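Local coordinates for protein phospholipase C-beta (PLC-beta) (Sepia officinalis, PDB 3QR0) that belongs to the phospholipase C-beta family, combines PH, EF-hand, TIM-barrel and C2 domains, and binds a calcium ion, at residues Y520-F526 with Y539-M544; I468-H474 with E509-S515; E546-L550 with Q586-N590. All blocks are in the same frame, centred on the assembly; numbering follows the deposited sequence.

How the interactions relate
Along the chain, interaction 2 closes first, then interaction 1, then interaction 3. All three lie in the region of the X and Y halves of the TIM barrel. Interaction 2 follows strand 466-469 out of the X half to helix 512-515. Strand 522-523 comes next and opens interaction 1, whose second strand, 540-545, leads directly into helix 546-555 of interaction 3. The centres of interactions 1 and 2 are about 12 Å apart, and P523 and Q522 pack on residues 470-472. The centres of interactions 1 and 3 are about 16 Å apart, and M544 touches A549. Interactions 2 and 3 do not touch. Interaction 1 touches both of the others, and its strands pack against strand 466-469 of the X half.

Interaction 1. Residues Y520-F526 with Y539-M544; sequences YIQPVHF and YEMSSM
V524 N donates to M541 O at 2.8 Å, and this bond is one of three that join the two backbones. Q522 N reaches Y539 O, and M541 N reaches Q522 O at 2.8 Å. Residues 522-523 and 540-541 therefore pair as parallel strands. With helix 529-535 between them they form a beta-alpha-beta unit, the building block of a TIM barrel, here in its Y half.

The tight part lies on the face of P523 and M541. M541 CG sits between the backbone N and the carbonyl carbon (chi1 62°), and the chain bends twice more beyond it. This brings SD against the proline, 4.0 Å from P523 CB. M541 CG also meets I521 CG2 at 3.8 Å.

Past the paired strands, S542 OG donates to V524 O at 2.9 Å, from 30° out of the carbonyl plane. A water that accepts from S543 N gives V524 O a second hydrogen. S542 OG also lies at the edge of the F526 ring, near its plane. M544 CE makes a CH-pi contact over one face of that ring, 4.0 Å from the F526 centroid and shifted toward the rim. M544 SD stands farther above the same ring, which makes this a Met-aromatic pair.

M541 is buried, but Q522, V524 and Y539 are partly open to solvent. The Q522 amide lies beside the Y539 ring, planes 22° apart, with Q522 OE1 at the ring edge, 3.8 Å from Y539 CD1. V524 CG1 crosses the E540 side chain and touches E540 CD at 3.7 Å. The E540 carboxylate itself makes salt bridges to K535 and R537.

Strand 540-545 pairs on its other side with strand 569-572. I521 and M541 pack on strand 466-469, while F526 and M544 rest on helix 546-555.

Interaction 2. Residues I468-H474 with E509-S515; sequences IKNKKMH and EAAEEMS
M473 N donates to S515 OG at 2.8 Å, tying the chain that leaves barrel strand 466-469 to the short helix 512-515. The fold is the TIM barrel. This contact joins the end of a strand in its X half to the segment that leads back toward the Y half. A511 holds the N-cap position of the helix, and S515 N bonds to A511 O in its first turn.

K472 wraps around S515. Its CB lies 3.5 Å from S515 OG, and its CG lies 3.8 Å from that same S515 OG. CD turns to the amide of Q522 instead. The chain then bends twice (chi3 82°, chi4 72°), which returns CE to within 4.0 Å of S515 O. At the tip, K472 NZ donates to S515 O at 2.8 Å, from 43° above the carbonyl plane and so not on a lone pair. NZ also bonds to V518 O, and a water on S515 OG gives it a further, weak partner.

The outer side is more exposed. M473 SD rests on E512 CB and CA, with CE turned to A510 O. K471 NZ and the carboxylate of E509 are near each other but too far apart for a salt bridge; the lysine bonds to A508 O instead.

On the inner side, M514 CE packs against N470, 3.9 Å from N470 OD1, and also touches I468 CG2. M514 is backed by strand 412-418 and helix 422-436. N470 OD1 accepts from N418, which leaves the amide nitrogen to turn to its own chain. A510 CB presses on K471 O at 3.2 Å. The same K471 O accepts from N470 ND2 at 2.8 Å, on a lone pair in the carbonyl plane.

Interaction 3. Residues E546-L550 with Q586-N590; sequences ETQAL and QIYWN
The Y588 ring fits against A549, L550 and E546, which all meet it at a slant. Over the centre of one of its faces lies I587 CG2 from its own helix, 3.7 Å above the Y588 ring plane. A549 CB touches Y588 CE1 at 3.8 Å.

The CA atoms of the two segments come no nearer than 8.1 Å, between A549 CA and Y588 CA, and the Y588 side chain makes most of the contact. With CG anti to the carbonyl carbon (chi1 -57°), its ring reaches out toward helix 546-555. L550 crosses the tyrosine at about a right angle, and its branch point, CG, lies 3.2 Å from Y588 OH. L550 CD2 touches the hydroxyl too. It is also the atom nearest I587, at 4.5 Å from I587 CG2, a looser touch. E546 CB also touches the hydroxyl, at 3.5 Å from Y588 OH.

No direct hydrogen bond joins the segments. A water does so instead. It donates to E546 OE2 at 2.9 Å and lies 2.7 Å from Y588 OH, giving this buried hydroxyl a polar partner. The E546 chain leaves through the crowded position (chi1 71°) and then runs straight, which brings OE2 near the hydroxyl end of Y588, where it meets the water. The other oxygen, OE1, makes a salt bridge to R577 and accepts from K574 N. These partners hold the carboxylate in place next to the water.

The contact is mainly apolar packing in the Y half of the TIM barrel. Y583 meets the Y588 ring edge-to-face. A549 and Y588 both lie on I571 of strand 569-572, and Y588 also packs on V596 of strand 595-596.

Interaction 1. Residues Y520-F526 with Y539-M544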
loop_
_atom_site.group_PDB
_atom_site.type_symbol
_atom_site.label_atom_id
_atom_site.label_comp_id
_atom_site.label_asym_id
_atom_site.label_seq_id
_atom_site.Cartn_x
_atom_site.Cartn_y
_atom_site.Cartn_z
ATOM N N TYR A 520 -6.083 -6.490 -26.967
ATOM C CA TYR A 520 -7.195 -5.962 -26.170
ATOM C C TYR A 520 -6.988 -4.530 -25.697
ATOM O O TYR A 520 -7.953 -3.859 -25.325
ATOM C CB TYR A 520 -7.474 -6.869 -24.966
ATOM C CG TYR A 520 -7.965 -8.226 -25.394
ATOM C CD1 TYR A 520 -9.216 -8.373 -25.982
ATOM C CD2 TYR A 520 -7.168 -9.358 -25.240
ATOM C CE1 TYR A 520 -9.669 -9.608 -26.396
ATOM C CE2 TYR A 520 -7.610 -10.597 -25.645
ATOM C CZ TYR A 520 -8.861 -10.721 -26.227
ATOM O OH TYR A 520 -9.304 -11.954 -26.632
ATOM N N ILE A 521 -5.742 -4.064 -25.701
ATOM C CA ILE A 521 -5.434 -2.729 -25.209
ATOM C C ILE A 521 -4.860 -1.912 -26.346
ATOM O O ILE A 521 -3.674 -1.579 -26.351
ATOM C CB ILE A 521 -4.443 -2.748 -24.014
ATOM C CG1 ILE A 521 -4.764 -3.884 -23.037
ATOM C CG2 ILE A 521 -4.475 -1.402 -23.296
ATOM C CD1 ILE A 521 -6.122 -3.786 -22.373
ATOM N N GLN A 522 -5.709 -1.593 -27.318
ATOM C CA GLN A 522 -5.273 -0.875 -28.502
ATOM C C GLN A 522 -5.480 0.625 -28.325
ATOM O O GLN A 522 -6.614 1.085 -28.282
ATOM C CB GLN A 522 -6.025 -1.360 -29.743
ATOM C CG GLN A 522 -5.490 -0.763 -31.021
ATOM C CD GLN A 522 -6.309 -1.130 -32.236
ATOM O OE1 GLN A 522 -7.051 -2.118 -32.234
ATOM N NE2 GLN A 522 -6.175 -0.330 -33.293
ATOM N N PRO A 523 -4.382 1.395 -28.236
ATOM C CA PRO A 523 -4.519 2.838 -28.083
ATOM C C PRO A 523 -4.886 3.503 -29.400
ATOM O O PRO A 523 -4.212 3.287 -30.404
ATOM C CB PRO A 523 -3.125 3.278 -27.625
ATOM C CG PRO A 523 -2.199 2.262 -28.194
ATOM C CD PRO A 523 -2.978 0.990 -28.410
ATOM N N VAL A 524 -5.952 4.295 -29.387
ATOM C CA VAL A 524 -6.403 5.015 -30.571
ATOM C C VAL A 524 -6.622 6.483 -30.238
ATOM O O VAL A 524 -6.837 6.845 -29.077
ATOM C CB VAL A 524 -7.719 4.427 -31.144
ATOM C CG1 VAL A 524 -7.528 2.966 -31.547
ATOM C CG2 VAL A 524 -8.867 4.572 -30.141
ATOM N N HIS A 525 -6.552 7.313 -31.272
ATOM C CA HIS A 525 -6.870 8.736 -31.196
ATOM C C HIS A 525 -8.319 8.921 -30.726
ATOM O O HIS A 525 -9.234 8.375 -31.329
ATOM C CB HIS A 525 -6.660 9.340 -32.599
ATOM C CG HIS A 525 -6.983 10.797 -32.709
ATOM N ND1 HIS A 525 -6.127 11.786 -32.272
ATOM C CD2 HIS A 525 -8.046 11.434 -33.255
ATOM C CE1 HIS A 525 -6.665 12.969 -32.514
ATOM N NE2 HIS A 525 -7.829 12.783 -33.112
ATOM N N PHE A 526 -8.525 9.663 -29.638
ATOM C CA PHE A 526 -9.881 9.944 -29.162
ATOM C C PHE A 526 -10.514 11.034 -30.031
ATOM O O PHE A 526 -9.872 12.030 -30.347
ATOM C CB PHE A 526 -9.868 10.381 -27.695
ATOM C CG PHE A 526 -11.241 10.514 -27.091
ATOM C CD1 PHE A 526 -11.831 9.446 -26.428
ATOM C CD2 PHE A 526 -11.950 11.704 -27.201
ATOM C CE1 PHE A 526 -13.102 9.565 -25.878
ATOM C CE2 PHE A 526 -13.219 11.832 -26.658
ATOM C CZ PHE A 526 -13.796 10.765 -25.991
ATOM N N TYR A 539 -12.110 -3.024 -27.345
ATOM C CA TYR A 539 -10.656 -3.216 -27.282
ATOM C C TYR A 539 -9.899 -1.967 -27.748
ATOM O O TYR A 539 -8.665 -1.943 -27.741
ATOM C CB TYR A 539 -10.251 -4.420 -28.136
ATOM C CG TYR A 539 -10.778 -4.337 -29.545
ATOM C CD1 TYR A 539 -10.090 -3.626 -30.517
ATOM C CD2 TYR A 539 -11.977 -4.950 -29.903
ATOM C CE1 TYR A 539 -10.565 -3.529 -31.804
ATOM C CE2 TYR A 539 -12.465 -4.853 -31.193
ATOM C CZ TYR A 539 -11.744 -4.141 -32.140
ATOM O OH TYR A 539 -12.197 -4.028 -33.428
ATOM N N GLU A 540 -10.627 -0.938 -28.168
ATOM C CA GLU A 540 -10.009 0.354 -28.413
ATOM C C GLU A 540 -10.036 1.149 -27.120
ATOM O O GLU A 540 -11.021 1.126 -26.381
ATOM C CB GLU A 540 -10.696 1.104 -29.549
ATOM C CG GLU A 540 -10.413 0.491 -30.916
ATOM C CD GLU A 540 -10.830 1.376 -32.072
ATOM O OE1 GLU A 540 -11.572 2.360 -31.858
ATOM O OE2 GLU A 540 -10.422 1.072 -33.211
ATOM N N MET A 541 -8.927 1.813 -26.824
ATOM C CA MET A 541 -8.817 2.611 -25.608
ATOM C C MET A 541 -8.069 3.885 -25.928
ATOM O O MET A 541 -7.490 4.028 -27.009
ATOM C CB MET A 541 -8.113 1.820 -24.495
ATOM C CG MET A 541 -6.675 1.384 -24.785
ATOM S SD MET A 541 -5.428 2.657 -24.450
ATOM C CE MET A 541 -5.506 2.767 -22.666
ATOM N N SER A 542 -8.105 4.822 -24.997
ATOM C CA SER A 542 -7.376 6.055 -25.162
ATOM C C SER A 542 -6.563 6.350 -23.918
ATOM O O SER A 542 -6.991 6.081 -22.792
ATOM C CB SER A 542 -8.321 7.204 -25.512
ATOM O OG SER A 542 -8.680 7.137 -26.892
ATOM N N SER A 543 -5.359 6.858 -24.148
ATOM C CA SER A 543 -4.468 7.273 -23.082
ATOM C C SER A 543 -4.434 8.789 -23.161
ATOM O O SER A 543 -3.938 9.344 -24.136
ATOM C CB SER A 543 -3.076 6.667 -23.284
ATOM O OG SER A 543 -2.229 6.932 -22.172
ATOM N N MET A 544 -5.008 9.445 -22.156
ATOM C CA MET A 544 -5.177 10.890 -22.158
ATOM C C MET A 544 -4.257 11.567 -21.153
ATOM O O MET A 544 -4.224 11.189 -19.977
ATOM C CB MET A 544 -6.610 11.244 -21.776
ATOM C CG MET A 544 -7.681 10.597 -22.614
ATOM S SD MET A 544 -9.298 11.247 -22.141
ATOM C CE MET A 544 -10.380 10.250 -23.169
HETATM O O HOH W 1 -4.699 7.357 -26.939
#

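Interaction 2. Residues I468-H474 with E509-S515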
loop_
_atom_site.group_PDB
_atom_site.type_symbol
_atom_site.label_atom_id
_atom_site.label_comp_id
_atom_site.label_asym_id
_atom_site.label_seq_id
_atom_site.Cartn_x
_atom_site.Cartn_y
_atom_site.Cartn_z
ATOM N N ILE A 468 0.340 -5.864 -24.095
ATOM C CA ILE A 468 1.098 -4.776 -24.689
ATOM C C ILE A 468 0.157 -3.722 -25.235
ATOM O O ILE A 468 -0.680 -4.017 -26.087
ATOM C CB ILE A 468 1.989 -5.251 -25.862
ATOM C CG1 ILE A 468 2.888 -6.412 -25.430
ATOM C CG2 ILE A 468 2.833 -4.085 -26.381
ATOM C CD1 ILE A 468 3.800 -6.090 -24.270
ATOM N N LYS A 469 0.320 -2.495 -24.746
ATOM C CA LYS A 469 -0.389 -1.332 -25.261
ATOM C C LYS A 469 0.576 -0.550 -26.148
ATOM O O LYS A 469 1.530 0.068 -25.665
ATOM C CB LYS A 469 -0.902 -0.464 -24.109
ATOM C CG LYS A 469 -1.435 0.909 -24.516
ATOM C CD LYS A 469 -1.717 1.774 -23.296
ATOM C CE LYS A 469 -1.768 3.256 -23.646
ATOM N NZ LYS A 469 -0.475 3.778 -24.205
ATOM N N ASN A 470 0.321 -0.602 -27.451
ATOM C CA ASN A 470 1.141 0.060 -28.456
ATOM C C ASN A 470 0.279 0.317 -29.679
ATOM O O ASN A 470 -0.690 -0.408 -29.918
ATOM C CB ASN A 470 2.335 -0.823 -28.826
ATOM C CG ASN A 470 3.379 -0.094 -29.658
ATOM O OD1 ASN A 470 4.352 0.435 -29.121
ATOM N ND2 ASN A 470 3.188 -0.071 -30.974
ATOM N N LYS A 471 0.623 1.347 -30.446
ATOM C CA LYS A 471 -0.074 1.623 -31.697
ATOM C C LYS A 471 -0.058 0.368 -32.564
ATOM O O LYS A 471 0.916 -0.392 -32.542
ATOM C CB LYS A 471 0.588 2.779 -32.453
ATOM C CG LYS A 471 0.415 4.143 -31.796
ATOM C CD LYS A 471 1.432 5.161 -32.317
ATOM C CE LYS A 471 1.185 5.538 -33.767
ATOM N NZ LYS A 471 2.051 6.690 -34.183
ATOM N N LYS A 472 -1.150 0.137 -33.286
ATOM C CA LYS A 472 -1.193 -0.918 -34.290
ATOM C C LYS A 472 -0.893 -0.295 -35.643
ATOM O O LYS A 472 -0.799 0.930 -35.759
ATOM C CB LYS A 472 -2.544 -1.641 -34.288
ATOM C CG LYS A 472 -2.696 -2.621 -33.125
ATOM C CD LYS A 472 -3.916 -3.530 -33.268
ATOM C CE LYS A 472 -3.654 -4.720 -34.179
ATOM N NZ LYS A 472 -2.763 -5.743 -33.561
ATOM N N MET A 473 -0.725 -1.135 -36.662
ATOM C CA MET A 473 -0.368 -0.653 -37.995
ATOM C C MET A 473 -1.445 0.265 -38.572
ATOM O O MET A 473 -2.643 -0.013 -38.466
ATOM C CB MET A 473 -0.085 -1.819 -38.947
ATOM C CG MET A 473 1.240 -2.515 -38.663
ATOM S SD MET A 473 2.124 -2.974 -40.157
ATOM C CE MET A 473 2.533 -1.355 -40.818
ATOM N N HIS A 474 -0.984 1.354 -39.185
ATOM C CA HIS A 474 -1.840 2.459 -39.627
ATOM C C HIS A 474 -2.948 2.003 -40.577
ATOM O O HIS A 474 -2.697 1.692 -41.741
ATOM C CB HIS A 474 -0.972 3.536 -40.296
ATOM C CG HIS A 474 -1.687 4.826 -40.550
ATOM N ND1 HIS A 474 -2.534 5.012 -41.623
ATOM C CD2 HIS A 474 -1.672 6.001 -39.875
ATOM C CE1 HIS A 474 -3.015 6.242 -41.593
ATOM N NE2 HIS A 474 -2.509 6.863 -40.543
ATOM N N GLU A 509 5.593 5.364 -36.153
ATOM C CA GLU A 509 4.600 4.438 -36.702
ATOM C C GLU A 509 4.952 3.043 -36.207
ATOM O O GLU A 509 6.127 2.735 -35.987
ATOM C CB GLU A 509 4.592 4.441 -38.238
ATOM C CG GLU A 509 4.521 5.816 -38.899
ATOM C CD GLU A 509 3.369 6.663 -38.401
ATOM O OE1 GLU A 509 2.259 6.120 -38.201
ATOM O OE2 GLU A 509 3.575 7.883 -38.219
ATOM N N ALA A 510 3.942 2.203 -36.029
ATOM C CA ALA A 510 4.165 0.861 -35.521
ATOM C C ALA A 510 4.776 -0.015 -36.605
ATOM O O ALA A 510 4.328 -0.002 -37.754
ATOM C CB ALA A 510 2.861 0.254 -35.020
ATOM N N ALA A 511 5.820 -0.750 -36.238
ATOM C CA ALA A 511 6.322 -1.835 -37.068
ATOM C C ALA A 511 5.347 -2.997 -36.912
ATOM O O ALA A 511 4.613 -3.070 -35.919
ATOM C CB ALA A 511 7.710 -2.246 -36.630
ATOM N N GLU A 512 5.344 -3.905 -37.884
ATOM C CA GLU A 512 4.418 -5.036 -37.862
ATOM C C GLU A 512 4.672 -5.981 -36.679
ATOM O O GLU A 512 3.726 -6.533 -36.122
ATOM C CB GLU A 512 4.457 -5.799 -39.195
ATOM C CG GLU A 512 3.391 -6.891 -39.312
ATOM C CD GLU A 512 2.938 -7.141 -40.745
ATOM O OE1 GLU A 512 3.767 -7.043 -41.677
ATOM O OE2 GLU A 512 1.741 -7.440 -40.939
ATOM N N GLU A 513 5.933 -6.147 -36.281
ATOM C CA GLU A 513 6.271 -7.029 -35.151
ATOM C C GLU A 513 5.738 -6.508 -33.815
ATOM O O GLU A 513 5.375 -7.301 -32.947
ATOM C CB GLU A 513 7.784 -7.249 -35.028
ATOM C CG GLU A 513 8.398 -8.121 -36.116
ATOM C CD GLU A 513 8.796 -7.347 -37.361
ATOM O OE1 GLU A 513 9.497 -7.939 -38.212
ATOM O OE2 GLU A 513 8.417 -6.160 -37.499
ATOM N N MET A 514 5.714 -5.186 -33.643
ATOM C CA MET A 514 5.145 -4.589 -32.430
ATOM C C MET A 514 3.628 -4.572 -32.514
ATOM O O MET A 514 2.952 -4.948 -31.562
ATOM C CB MET A 514 5.669 -3.167 -32.189
ATOM C CG MET A 514 7.020 -3.105 -31.487
ATOM S SD MET A 514 7.078 -4.008 -29.924
ATOM C CE MET A 514 5.824 -3.137 -28.981
ATOM N N SER A 515 3.102 -4.133 -33.651
ATOM C CA SER A 515 1.664 -4.171 -33.908
ATOM C C SER A 515 1.067 -5.548 -33.588
ATOM O O SER A 515 0.013 -5.635 -32.956
ATOM C CB SER A 515 1.381 -3.793 -35.361
ATOM O OG SER A 515 -0.003 -3.611 -35.589
HETATM O O HOH W 2 -1.097 -6.027 -36.445
#

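Interaction 3. Residues E546-L550 with Q586-N590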
loop_
_atom_site.group_PDB
_atom_site.type_symbol
_atom_site.label_atom_id
_atom_site.label_comp_id
_atom_site.label_asym_id
_atom_site.label_seq_id
_atom_site.Cartn_x
_atom_site.Cartn_y
_atom_site.Cartn_z
ATOM N N GLU A 546 -3.599 14.484 -18.547
ATOM C CA GLU A 546 -4.607 14.988 -17.620
ATOM C C GLU A 546 -5.378 16.172 -18.198
ATOM O O GLU A 546 -6.569 16.289 -17.971
ATOM C CB GLU A 546 -4.004 15.343 -16.251
ATOM C CG GLU A 546 -3.120 16.565 -16.215
ATOM C CD GLU A 546 -2.557 16.829 -14.823
ATOM O OE1 GLU A 546 -1.406 16.428 -14.565
ATOM O OE2 GLU A 546 -3.263 17.429 -13.982
ATOM N N THR A 547 -4.702 17.028 -18.961
ATOM C CA THR A 547 -5.344 18.177 -19.599
ATOM C C THR A 547 -6.492 17.751 -20.525
ATOM O O THR A 547 -7.552 18.374 -20.517
ATOM C CB THR A 547 -4.324 19.014 -20.397
ATOM O OG1 THR A 547 -3.189 19.291 -19.569
ATOM C CG2 THR A 547 -4.941 20.327 -20.863
ATOM N N GLN A 548 -6.291 16.686 -21.306
ATOM C CA GLN A 548 -7.347 16.206 -22.208
ATOM C C GLN A 548 -8.506 15.629 -21.409
ATOM O O GLN A 548 -9.662 15.953 -21.670
ATOM C CB GLN A 548 -6.827 15.154 -23.193
ATOM C CG GLN A 548 -7.894 14.646 -24.188
ATOM C CD GLN A 548 -7.342 13.665 -25.219
ATOM O OE1 GLN A 548 -6.463 12.864 -24.916
ATOM N NE2 GLN A 548 -7.874 13.719 -26.439
ATOM N N ALA A 549 -8.182 14.779 -20.440
ATOM C CA ALA A 549 -9.183 14.119 -19.605
ATOM C C ALA A 549 -10.022 15.128 -18.822
ATOM O O ALA A 549 -11.218 14.925 -18.650
ATOM C CB ALA A 549 -8.520 13.131 -18.660
ATOM N N LEU A 550 -9.393 16.210 -18.361
ATOM C CA LEU A 550 -10.103 17.293 -17.665
ATOM C C LEU A 550 -11.094 18.019 -18.572
ATOM O O LEU A 550 -12.195 18.353 -18.143
ATOM C CB LEU A 550 -9.113 18.304 -17.077
ATOM C CG LEU A 550 -8.351 17.845 -15.836
ATOM C CD1 LEU A 550 -7.180 18.780 -15.524
ATOM C CD2 LEU A 550 -9.304 17.745 -14.644
ATOM N N GLN A 586 -8.531 10.056 -7.281
ATOM C CA GLN A 586 -9.990 10.114 -7.166
ATOM C C GLN A 586 -10.629 10.999 -8.244
ATOM O O GLN A 586 -11.730 10.710 -8.701
ATOM C CB GLN A 586 -10.424 10.613 -5.777
ATOM C CG GLN A 586 -10.480 9.530 -4.688
ATOM C CD GLN A 586 -9.124 9.173 -4.097
ATOM O OE1 GLN A 586 -8.095 9.772 -4.431
ATOM N NE2 GLN A 586 -9.119 8.181 -3.206
ATOM N N ILE A 587 -9.946 12.076 -8.646
ATOM C CA ILE A 587 -10.476 12.969 -9.685
ATOM C C ILE A 587 -10.948 12.157 -10.893
ATOM O O ILE A 587 -12.017 12.414 -11.447
ATOM C CB ILE A 587 -9.427 14.011 -10.158
ATOM C CG1 ILE A 587 -9.119 15.017 -9.043
ATOM C CG2 ILE A 587 -9.942 14.767 -11.397
ATOM C CD1 ILE A 587 -7.879 15.869 -9.307
ATOM N N TYR A 588 -10.142 11.171 -11.286
ATOM C CA TYR A 588 -10.404 10.377 -12.479
ATOM C C TYR A 588 -11.121 9.060 -12.172
ATOM O O TYR A 588 -11.928 8.597 -12.982
ATOM C CB TYR A 588 -9.097 10.179 -13.260
ATOM C CG TYR A 588 -8.492 11.526 -13.601
ATOM C CD1 TYR A 588 -9.025 12.301 -14.623
ATOM C CD2 TYR A 588 -7.451 12.060 -12.850
ATOM C CE1 TYR A 588 -8.512 13.551 -14.919
ATOM C CE2 TYR A 588 -6.933 13.312 -13.138
ATOM C CZ TYR A 588 -7.470 14.048 -14.176
ATOM O OH TYR A 588 -6.969 15.289 -14.474
ATOM N N TRP A 589 -10.856 8.469 -11.007
ATOM C CA TRP A 589 -11.624 7.296 -10.568
ATOM C C TRP A 589 -13.114 7.619 -10.428
ATOM O O TRP A 589 -13.959 6.734 -10.614
ATOM C CB TRP A 589 -11.116 6.743 -9.234
ATOM C CG TRP A 589 -9.785 6.088 -9.290
ATOM C CD1 TRP A 589 -9.216 5.452 -10.357
ATOM C CD2 TRP A 589 -8.860 5.962 -8.211
ATOM N NE1 TRP A 589 -7.980 4.955 -10.013
ATOM C CE2 TRP A 589 -7.739 5.252 -8.699
ATOM C CE3 TRP A 589 -8.865 6.382 -6.878
ATOM C CZ2 TRP A 589 -6.642 4.957 -7.903
ATOM C CZ3 TRP A 589 -7.770 6.086 -6.087
ATOM C CH2 TRP A 589 -6.678 5.379 -6.602
ATOM N N ASN A 590 -13.426 8.876 -10.104
ATOM C CA ASN A 590 -14.819 9.338 -10.009
ATOM C C ASN A 590 -15.566 9.270 -11.346
ATOM O O ASN A 590 -16.787 9.166 -11.357
ATOM C CB ASN A 590 -14.893 10.779 -9.479
ATOM C CG ASN A 590 -14.454 10.906 -8.028
ATOM O OD1 ASN A 590 -14.541 9.957 -7.241
ATOM N ND2 ASN A 590 -13.976 12.097 -7.665
HETATM O O HOH W 3 -5.715 16.783 -12.678
#